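Local coordinates for arginine decarboxylase, A207R protein (Paramecium bursaria Chlorella virus 1, PDB 2NVA) that catalyses the pyridoxal-phosphate-dependent decarboxylation of arginine, as a viral member of the eukaryotic ornithine decarboxylase-like family, and is captured here with its product agmatine, at residues 56-70 with 80-92. Residues are numbered along the deposited sequence; the frame is centred on the assembly and turned at random.
With PL2 ((4-{[(4-{[amino(imino)methyl]amino}butyl)amino]methyl}-5-hydroxy-6-methylpyridin-3-yl)methyl dihydrogen phosphate), chain I.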
ATOM      1  N   LEU A  56      -3.538  -4.038  21.801  1.00 12.70           N
ATOM      2  CA  LEU A  56      -4.390  -2.991  22.343  1.00 12.72           C
ATOM      3  C   LEU A  56      -4.897  -3.372  23.735  1.00 12.62           C
ATOM      4  O   LEU A  56      -4.948  -2.525  24.624  1.00 12.83           O
ATOM      5  CB  LEU A  56      -5.560  -2.699  21.405  1.00 12.85           C
ATOM      6  CG  LEU A  56      -5.247  -2.172  20.002  1.00 13.24           C
ATOM      7  CD1 LEU A  56      -6.549  -1.970  19.222  1.00 12.56           C
ATOM      8  CD2 LEU A  56      -4.428  -0.877  20.030  1.00 13.55           C
ATOM      9  N   LYS A  57      -5.263  -4.638  23.920  1.00 12.36           N
ATOM     10  CA  LYS A  57      -5.698  -5.107  25.246  1.00 13.08           C
ATOM     11  C   LYS A  57      -4.561  -5.020  26.265  1.00 13.00           C
ATOM     12  O   LYS A  57      -4.781  -4.672  27.430  1.00 13.52           O
ATOM     13  CB  LYS A  57      -6.280  -6.526  25.168  1.00 12.91           C
ATOM     14  CG  LYS A  57      -6.730  -7.144  26.509  1.00 15.09           C
ATOM     15  CD  LYS A  57      -7.760  -6.271  27.228  1.00 14.98           C
ATOM     16  CE  LYS A  57      -8.382  -7.033  28.407  1.00 16.92           C
ATOM     17  NZ  LYS A  57      -9.118  -6.109  29.357  1.00 16.96           N
ATOM     18  N   THR A  58      -3.350  -5.346  25.823  1.00 13.00           N
ATOM     19  CA  THR A  58      -2.164  -5.260  26.672  1.00 13.43           C
ATOM     20  C   THR A  58      -1.908  -3.826  27.133  1.00 13.73           C
ATOM     21  O   THR A  58      -1.609  -3.589  28.304  1.00 13.66           O
ATOM     22  CB  THR A  58      -0.928  -5.805  25.940  1.00 13.71           C
ATOM     23  OG1 THR A  58      -1.171  -7.167  25.558  1.00 14.21           O
ATOM     24  CG2 THR A  58       0.304  -5.753  26.835  1.00 13.68           C
ATOM     25  N   MET A  59      -2.023  -2.888  26.194  1.00 13.40           N
ATOM     26  CA  MET A  59      -1.958  -1.447  26.465  1.00 14.39           C
ATOM     27  C   MET A  59      -3.016  -1.066  27.509  1.00 13.95           C
ATOM     28  O   MET A  59      -2.718  -0.423  28.520  1.00 14.21           O
ATOM     29  CB  MET A  59      -2.254  -0.633  25.181  1.00 13.90           C
ATOM     30  CG  MET A  59      -1.210  -0.680  24.007  1.00 16.83           C
ATOM     31  SD  MET A  59       0.424  -0.089  24.531  1.00 16.96           S
ATOM     32  CE  MET A  59       1.271  -0.437  23.008  1.00 15.33           C
ATOM     33  N   CYS A  60      -4.257  -1.465  27.233  1.00 13.52           N
ATOM     34  CA  CYS A  60      -5.402  -1.122  28.076  1.00 13.43           C
ATOM     35  C   CYS A  60      -5.152  -1.528  29.534  1.00 13.69           C
ATOM     36  O   CYS A  60      -5.329  -0.719  30.453  1.00 13.41           O
ATOM     37  CB  CYS A  60      -6.658  -1.811  27.547  1.00 13.59           C
ATOM     38  SG  CYS A  60      -8.098  -1.716  28.644  1.00 15.44           S
ATOM     39  N   ASP A  61      -4.744  -2.784  29.724  1.00 12.86           N
ATOM     40  CA  ASP A  61      -4.496  -3.349  31.054  1.00 13.63           C
ATOM     41  C   ASP A  61      -3.309  -2.727  31.806  1.00 13.59           C
ATOM     42  O   ASP A  61      -3.229  -2.831  33.037  1.00 13.44           O
ATOM     43  CB  ASP A  61      -4.304  -4.877  30.932  1.00 13.09           C
ATOM     44  CG  ASP A  61      -5.593  -5.600  30.527  1.00 14.57           C
ATOM     45  OD1 ASP A  61      -6.689  -4.992  30.606  1.00 14.71           O
ATOM     46  OD2 ASP A  61      -5.505  -6.782  30.123  1.00 15.47           O
ATOM     47  N   LYS A  62      -2.382  -2.118  31.064  1.00 13.12           N
ATOM     48  CA  LYS A  62      -1.201  -1.484  31.640  1.00 13.33           C
ATOM     49  C   LYS A  62      -1.435   0.004  31.843  1.00 13.22           C
ATOM     50  O   LYS A  62      -0.501   0.757  32.127  1.00 13.54           O
ATOM     51  CB  LYS A  62       0.035  -1.738  30.778  1.00 13.60           C
ATOM     52  CG  LYS A  62       0.529  -3.197  30.770  1.00 14.91           C
ATOM     53  CD  LYS A  62       1.237  -3.592  32.062  1.00 15.31           C
ATOM     54  CE  LYS A  62       2.642  -3.021  32.140  1.00 14.77           C
ATOM     55  NZ  LYS A  62       3.226  -3.351  33.487  1.00 15.14           N
ATOM     56  N   ASN A  63      -2.694   0.413  31.701  1.00 13.46           N
ATOM     57  CA  ASN A  63      -3.118   1.802  31.918  1.00 13.26           C
ATOM     58  C   ASN A  63      -2.555   2.803  30.910  1.00 13.07           C
ATOM     59  O   ASN A  63      -2.447   3.990  31.191  1.00 12.98           O
ATOM     60  CB  ASN A  63      -2.839   2.238  33.363  1.00 14.08           C
ATOM     61  CG  ASN A  63      -3.731   1.540  34.354  1.00 16.35           C
ATOM     62  OD1 ASN A  63      -4.951   1.425  34.139  1.00 17.22           O
ATOM     63  ND2 ASN A  63      -3.144   1.057  35.458  1.00 16.34           N
ATOM     64  N   VAL A  64      -2.200   2.309  29.733  1.00 12.59           N
ATOM     65  CA  VAL A  64      -1.773   3.170  28.626  1.00 12.23           C
ATOM     66  C   VAL A  64      -3.030   3.720  27.955  1.00 12.17           C
ATOM     67  O   VAL A  64      -4.034   3.007  27.872  1.00 12.68           O
ATOM     68  CB  VAL A  64      -0.925   2.373  27.598  1.00 12.03           C
ATOM     69  CG1 VAL A  64      -0.522   3.241  26.393  1.00 11.74           C
ATOM     70  CG2 VAL A  64       0.337   1.781  28.269  1.00 13.16           C
ATOM     71  N   ASN A  65      -2.978   4.979  27.509  1.00 11.48           N
ATOM     72  CA  ASN A  65      -4.116   5.601  26.838  1.00 11.44           C
ATOM     73  C   ASN A  65      -3.953   5.526  25.321  1.00 11.58           C
ATOM     74  O   ASN A  65      -3.057   4.841  24.851  1.00 11.29           O
ATOM     75  CB  ASN A  65      -4.312   7.030  27.342  1.00 11.73           C
ATOM     76  CG  ASN A  65      -4.778   7.076  28.780  1.00 11.59           C
ATOM     77  OD1 ASN A  65      -5.208   6.067  29.342  1.00 12.21           O
ATOM     78  ND2 ASN A  65      -4.711   8.259  29.383  1.00 12.54           N
ATOM     79  N   PHE A  66      -4.828   6.194  24.571  1.00 11.69           N
ATOM     80  CA  PHE A  66      -4.877   5.968  23.123  1.00 12.07           C
ATOM     81  C   PHE A  66      -4.984   7.230  22.299  1.00 12.44           C
ATOM     82  O   PHE A  66      -5.630   8.206  22.700  1.00 12.96           O
ATOM     83  CB  PHE A  66      -6.003   4.982  22.773  1.00 11.88           C
ATOM     84  CG  PHE A  66      -5.818   3.642  23.418  1.00 12.62           C
ATOM     85  CD1 PHE A  66      -5.066   2.658  22.793  1.00 12.83           C
ATOM     86  CD2 PHE A  66      -6.325   3.392  24.690  1.00 13.09           C
ATOM     87  CE1 PHE A  66      -4.855   1.436  23.403  1.00 13.79           C
ATOM     88  CE2 PHE A  66      -6.117   2.155  25.319  1.00 13.58           C
ATOM     89  CZ  PHE A  66      -5.395   1.184  24.671  1.00 13.02           C
ATOM     90  N   ASP A  67      -4.285   7.191  21.170  1.00 12.52           N
ATOM     91  CA  ASP A  67      -4.380   8.194  20.115  1.00 12.70           C
ATOM     92  C   ASP A  67      -5.073   7.521  18.941  1.00 12.70           C
ATOM     93  O   ASP A  67      -4.514   6.611  18.319  1.00 12.62           O
ATOM     94  CB  ASP A  67      -2.971   8.696  19.737  1.00 13.03           C
ATOM     95  CG  ASP A  67      -2.880   9.232  18.324  1.00 14.34           C
ATOM     96  OD1 ASP A  67      -1.758   9.242  17.769  1.00 15.53           O
ATOM     97  OD2 ASP A  67      -3.921   9.626  17.730  1.00 15.75           O
ATOM     98  N   CYS A  68      -6.302   7.950  18.654  1.00 12.93           N
ATOM     99  CA  CYS A  68      -7.058   7.391  17.539  1.00 12.53           C
ATOM    100  C   CYS A  68      -7.162   8.396  16.409  1.00 12.79           C
ATOM    101  O   CYS A  68      -7.355   9.581  16.654  1.00 13.17           O
ATOM    102  CB  CYS A  68      -8.460   6.989  17.986  1.00 12.87           C
ATOM    103  SG  CYS A  68      -8.497   5.603  19.158  1.00 13.66           S
ATOM    104  N   ALA A  69      -7.064   7.915  15.173  1.00 12.80           N
ATOM    105  CA  ALA A  69      -7.006   8.779  13.992  1.00 12.64           C
ATOM    106  C   ALA A  69      -8.333   8.886  13.254  1.00 12.74           C
ATOM    107  O   ALA A  69      -8.486   9.745  12.383  1.00 12.49           O
ATOM    108  CB  ALA A  69      -5.921   8.271  13.029  1.00 13.21           C
ATOM    109  N   SER A  70      -9.276   8.009  13.594  1.00 12.06           N
ATOM    110  CA  SER A  70     -10.535   7.900  12.862  1.00 12.67           C
ATOM    111  C   SER A  70     -11.605   7.269  13.748  1.00 12.53           C
ATOM    112  O   SER A  70     -11.290   6.741  14.826  1.00 12.95           O
ATOM    113  CB  SER A  70     -10.327   7.040  11.607  1.00 12.13           C
ATOM    114  OG  SER A  70      -9.882   5.735  11.957  1.00 12.95           O
ATOM    115  N   ILE A  80     -12.354  -3.041  22.895  1.00 14.37           N
ATOM    116  CA  ILE A  80     -11.378  -3.633  23.825  1.00 14.88           C
ATOM    117  C   ILE A  80     -11.827  -3.446  25.290  1.00 14.55           C
ATOM    118  O   ILE A  80     -11.412  -4.202  26.188  1.00 14.69           O
ATOM    119  CB  ILE A  80      -9.954  -3.003  23.581  1.00 14.66           C
ATOM    120  CG1 ILE A  80      -9.352  -3.459  22.236  1.00 16.52           C
ATOM    121  CG2 ILE A  80      -8.980  -3.282  24.725  1.00 16.40           C
ATOM    122  CD1 ILE A  80      -9.249  -4.992  22.047  1.00 14.86           C
ATOM    123  N   GLY A  81     -12.679  -2.438  25.525  1.00 13.89           N
ATOM    124  CA  GLY A  81     -13.186  -2.126  26.864  1.00 13.45           C
ATOM    125  C   GLY A  81     -12.590  -0.871  27.497  1.00 13.26           C
ATOM    126  O   GLY A  81     -12.779  -0.621  28.685  1.00 13.48           O
ATOM    127  N   VAL A  82     -11.893  -0.063  26.696  1.00 12.91           N
ATOM    128  CA  VAL A  82     -11.273   1.160  27.185  1.00 12.50           C
ATOM    129  C   VAL A  82     -12.347   2.233  27.230  1.00 12.40           C
ATOM    130  O   VAL A  82     -13.170   2.320  26.316  1.00 12.12           O
ATOM    131  CB  VAL A  82     -10.143   1.624  26.230  1.00 12.81           C
ATOM    132  CG1 VAL A  82      -9.441   2.885  26.756  1.00 13.26           C
ATOM    133  CG2 VAL A  82      -9.135   0.503  25.995  1.00 13.05           C
ATOM    134  N   SER A  83     -12.337   3.049  28.282  1.00 12.16           N
ATOM    135  CA  SER A  83     -13.202   4.228  28.335  1.00 12.18           C
ATOM    136  C   SER A  83     -12.843   5.229  27.237  1.00 12.20           C
ATOM    137  O   SER A  83     -11.670   5.519  27.039  1.00 12.09           O
ATOM    138  CB  SER A  83     -13.082   4.926  29.691  1.00 12.06           C
ATOM    139  OG  SER A  83     -13.875   6.104  29.698  1.00 12.25           O
ATOM    140  N   PRO A  84     -13.849   5.754  26.515  1.00 12.34           N
ATOM    141  CA  PRO A  84     -13.579   6.827  25.545  1.00 12.24           C
ATOM    142  C   PRO A  84     -12.899   8.056  26.176  1.00 12.09           C
ATOM    143  O   PRO A  84     -12.283   8.848  25.453  1.00 11.89           O
ATOM    144  CB  PRO A  84     -14.973   7.189  25.026  1.00 12.83           C
ATOM    145  CG  PRO A  84     -15.773   5.935  25.202  1.00 12.90           C
ATOM    146  CD  PRO A  84     -15.272   5.356  26.509  1.00 12.66           C
ATOM    147  N   SER A  85     -12.984   8.197  27.503  1.00 11.74           N
ATOM    148  CA  SER A  85     -12.274   9.291  28.216  1.00 12.04           C
ATOM    149  C   SER A  85     -10.743   9.186  28.078  1.00 12.33           C
ATOM    150  O   SER A  85     -10.028  10.178  28.287  1.00 12.63           O
ATOM    151  CB  SER A  85     -12.668   9.336  29.697  1.00 11.84           C
ATOM    152  OG  SER A  85     -12.279   8.154  30.377  1.00 12.01           O
ATOM    153  N   ARG A  86     -10.261   7.975  27.760  1.00 11.74           N
ATOM    154  CA  ARG A  86      -8.818   7.697  27.604  1.00 11.81           C
ATOM    155  C   ARG A  86      -8.274   7.930  26.179  1.00 11.87           C
ATOM    156  O   ARG A  86      -7.102   7.682  25.923  1.00 12.40           O
ATOM    157  CB  ARG A  86      -8.489   6.272  28.075  1.00 12.07           C
ATOM    158  CG  ARG A  86      -8.566   6.104  29.576  1.00 12.30           C
ATOM    159  CD  ARG A  86      -8.648   4.629  29.950  1.00 12.36           C
ATOM    160  NE  ARG A  86      -7.381   3.926  29.714  1.00 11.70           N
ATOM    161  CZ  ARG A  86      -7.176   2.641  30.007  1.00 12.92           C
ATOM    162  NH1 ARG A  86      -6.000   2.077  29.768  1.00 12.68           N
ATOM    163  NH2 ARG A  86      -8.155   1.916  30.527  1.00 12.16           N
ATOM    164  N   ILE A  87      -9.132   8.405  25.271  1.00 11.88           N
ATOM    165  CA  ILE A  87      -8.785   8.591  23.850  1.00 12.01           C
ATOM    166  C   ILE A  87      -8.588  10.074  23.528  1.00 12.83           C
ATOM    167  O   ILE A  87      -9.404  10.908  23.945  1.00 12.77           O
ATOM    168  CB  ILE A  87      -9.897   7.994  22.930  1.00 12.07           C
ATOM    169  CG1 ILE A  87     -10.076   6.498  23.236  1.00 11.74           C
ATOM    170  CG2 ILE A  87      -9.583   8.219  21.423  1.00 13.10           C
ATOM    171  CD1 ILE A  87     -11.303   5.874  22.584  1.00 13.22           C
ATOM    172  N   ILE A  88      -7.501  10.395  22.818  1.00 12.78           N
ATOM    173  CA  ILE A  88      -7.345  11.699  22.166  1.00 12.92           C
ATOM    174  C   ILE A  88      -7.586  11.431  20.683  1.00 12.81           C
ATOM    175  O   ILE A  88      -6.949  10.540  20.102  1.00 12.74           O
ATOM    176  CB  ILE A  88      -5.932  12.321  22.342  1.00 13.05           C
ATOM    177  CG1 ILE A  88      -5.670  12.893  23.754  1.00 14.00           C
ATOM    178  CG2 ILE A  88      -5.721  13.496  21.374  1.00 13.10           C
ATOM    179  CD1 ILE A  88      -6.575  12.395  24.816  1.00 17.11           C
ATOM    180  N   PHE A  89      -8.520  12.179  20.086  1.00 12.44           N
ATOM    181  CA  PHE A  89      -8.749  12.107  18.651  1.00 12.24           C
ATOM    182  C   PHE A  89      -7.670  12.978  18.010  1.00 12.83           C
ATOM    183  O   PHE A  89      -7.914  14.151  17.680  1.00 12.47           O
ATOM    184  CB  PHE A  89     -10.154  12.629  18.333  1.00 12.53           C
ATOM    185  CG  PHE A  89     -10.729  12.147  17.017  1.00 12.88           C
ATOM    186  CD1 PHE A  89      -9.909  11.685  15.977  1.00 11.50           C
ATOM    187  CD2 PHE A  89     -12.106  12.229  16.802  1.00 11.75           C
ATOM    188  CE1 PHE A  89     -10.468  11.288  14.755  1.00 12.42           C
ATOM    189  CE2 PHE A  89     -12.675  11.833  15.601  1.00 12.76           C
ATOM    190  CZ  PHE A  89     -11.869  11.362  14.568  1.00 12.94           C
ATOM    191  N   ALA A  90      -6.470  12.409  17.857  1.00 12.56           N
ATOM    192  CA  ALA A  90      -5.286  13.218  17.522  1.00 12.72           C
ATOM    193  C   ALA A  90      -5.056  13.322  16.008  1.00 13.24           C
ATOM    194  O   ALA A  90      -3.973  13.006  15.508  1.00 13.85           O
ATOM    195  CB  ALA A  90      -4.038  12.665  18.233  1.00 13.46           C
ATOM    196  N   HIS A  91      -6.076  13.772  15.285  1.00 12.84           N
ATOM    197  CA  HIS A  91      -5.964  13.979  13.845  1.00 12.42           C
ATOM    198  C   HIS A  91      -6.584  15.352  13.613  1.00 12.36           C
ATOM    199  O   HIS A  91      -7.738  15.583  13.977  1.00 12.35           O
ATOM    200  CB  HIS A  91      -6.540  12.801  13.077  1.00 13.13           C
ATOM    201  CG  HIS A  91      -6.312  12.869  11.599  1.00 14.30           C
ATOM    202  ND1 HIS A  91      -6.273  14.058  10.906  1.00 15.23           N
ATOM    203  CD2 HIS A  91      -6.111  11.892  10.683  1.00 13.69           C
ATOM    204  CE1 HIS A  91      -6.057  13.813   9.625  1.00 13.44           C
ATOM    205  NE2 HIS A  91      -5.956  12.506   9.464  1.00 13.86           N
ATOM    206  N   THR A  92      -5.838  16.253  13.005  1.00 12.11           N
ATOM    207  CA  THR A  92      -6.320  17.639  12.889  1.00 12.16           C
ATOM    208  C   THR A  92      -7.426  17.810  11.861  1.00 12.68           C
ATOM    209  O   THR A  92      -8.047  18.879  11.795  1.00 12.38           O
ATOM    210  CB  THR A  92      -5.176  18.647  12.572  1.00 12.41           C
ATOM    211  OG1 THR A  92      -4.617  18.340  11.288  1.00 12.31           O
ATOM    212  CG2 THR A  92      -4.076  18.583  13.650  1.00 11.97           C
TER
HETATM  213  N1  PL2 I2001       0.680  10.778  16.606  1.00 16.27           N
HETATM  214  C2  PL2 I2001       0.295  11.259  15.413  1.00 17.24           C
HETATM  215  C2A PL2 I2001      -0.760  12.382  15.336  1.00 16.58           C
HETATM  216  C3  PL2 I2001       0.871  10.721  14.255  1.00 17.19           C
HETATM  217  O3  PL2 I2001       0.476  11.237  13.061  1.00 16.61           O
HETATM  218  C4  PL2 I2001       1.841   9.700  14.317  1.00 16.25           C
HETATM  219  C4A PL2 I2001       2.497   9.067  13.054  1.00 17.44           C
HETATM  220  C5  PL2 I2001       2.195   9.253  15.606  1.00 15.81           C
HETATM  221  C6  PL2 I2001       1.596   9.808  16.722  1.00 15.40           C
HETATM  222  P   PL2 I2001       5.508   7.181  15.757  1.00 15.09           P
HETATM  223  N   PL2 I2001       2.531   9.996  11.902  1.00 17.41           N
HETATM  224  CA  PL2 I2001       2.332   9.285  10.632  1.00 16.81           C
HETATM  225  CG  PL2 I2001       3.231   7.509   9.068  1.00 16.95           C
HETATM  226  OP2 PL2 I2001       6.849   7.434  14.912  1.00 15.47           O
HETATM  227  OP3 PL2 I2001       4.991   5.691  15.352  1.00 14.49           O
HETATM  228  OP1 PL2 I2001       5.741   7.323  17.224  1.00 13.21           O
HETATM  229  OP4 PL2 I2001       4.472   8.252  15.150  1.00 16.44           O
HETATM  230  C5M PL2 I2001       3.249   8.143  15.790  1.00 16.95           C
HETATM  231  CB  PL2 I2001       3.384   8.172  10.438  1.00 16.95           C
HETATM  232  CD  PL2 I2001       4.306   6.417   8.854  1.00 15.30           C
HETATM  233  NE  PL2 I2001       4.001   5.783   7.552  1.00 15.98           N
HETATM  234  CZ  PL2 I2001       4.496   4.620   7.104  1.00 16.02           C
HETATM  235  NH2 PL2 I2001       4.105   4.164   5.889  1.00 15.33           N
HETATM  236  NH1 PL2 I2001       5.367   3.921   7.837  1.00 15.93           N
HETATM  237  O   HOH W   1      -4.095  10.342  15.118  1.00 16.45           O
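Arg86 ties Cys60, Val64 and Asn65 together, one guanidinium joining the end of a helix to the start of the next strand. Its NH1 donates to Cys60 O at 3.0 Å, nearly straight and on a lone pair in the carbonyl plane, and to Val64 O at 2.9 Å, approaching from above that carbonyl's plane. Cys60 O is doubly held, because Asn63 N reaches it within the Schellman motif that closes the helix. A bend at chi3 (71°) turns NE toward Asn65, whose OD1 it bonds, the amide plane standing 59° from the guanidinium. Val82 CG1 packs over one guanidinium face, offset toward its rim, while Val82 CG2 touches both Phe66 CE2 (3.5 Å) and Cys60 SG. Farther along, Ile80 CG2 rests on the helix between Lys57 CA and Cys60 CB.

Parallel pairing continues the link: Phe66 N bonds Arg86 O, Ile88 N bonds Phe66 O and Cys68 N bonds Ile88 O. With CG anti to the backbone N (chi1 155°), Asp67 sends OD1 to within 3.1 Å of the pyridine N1 of the cofactor-agmatine adduct and to a salt bridge with Lys48; a water joins OD2 to Ala90 O. His91 reaches Cys322 O of the second subunit.

Strands 65-68 and 87-89, joined through helix 71-80, form a right-handed beta-alpha-beta crossover of the TIM barrel. Helix 71-80 covers Phe66, Cys68 and Val82, and strand 41-46 flanks 65-68 on its other edge.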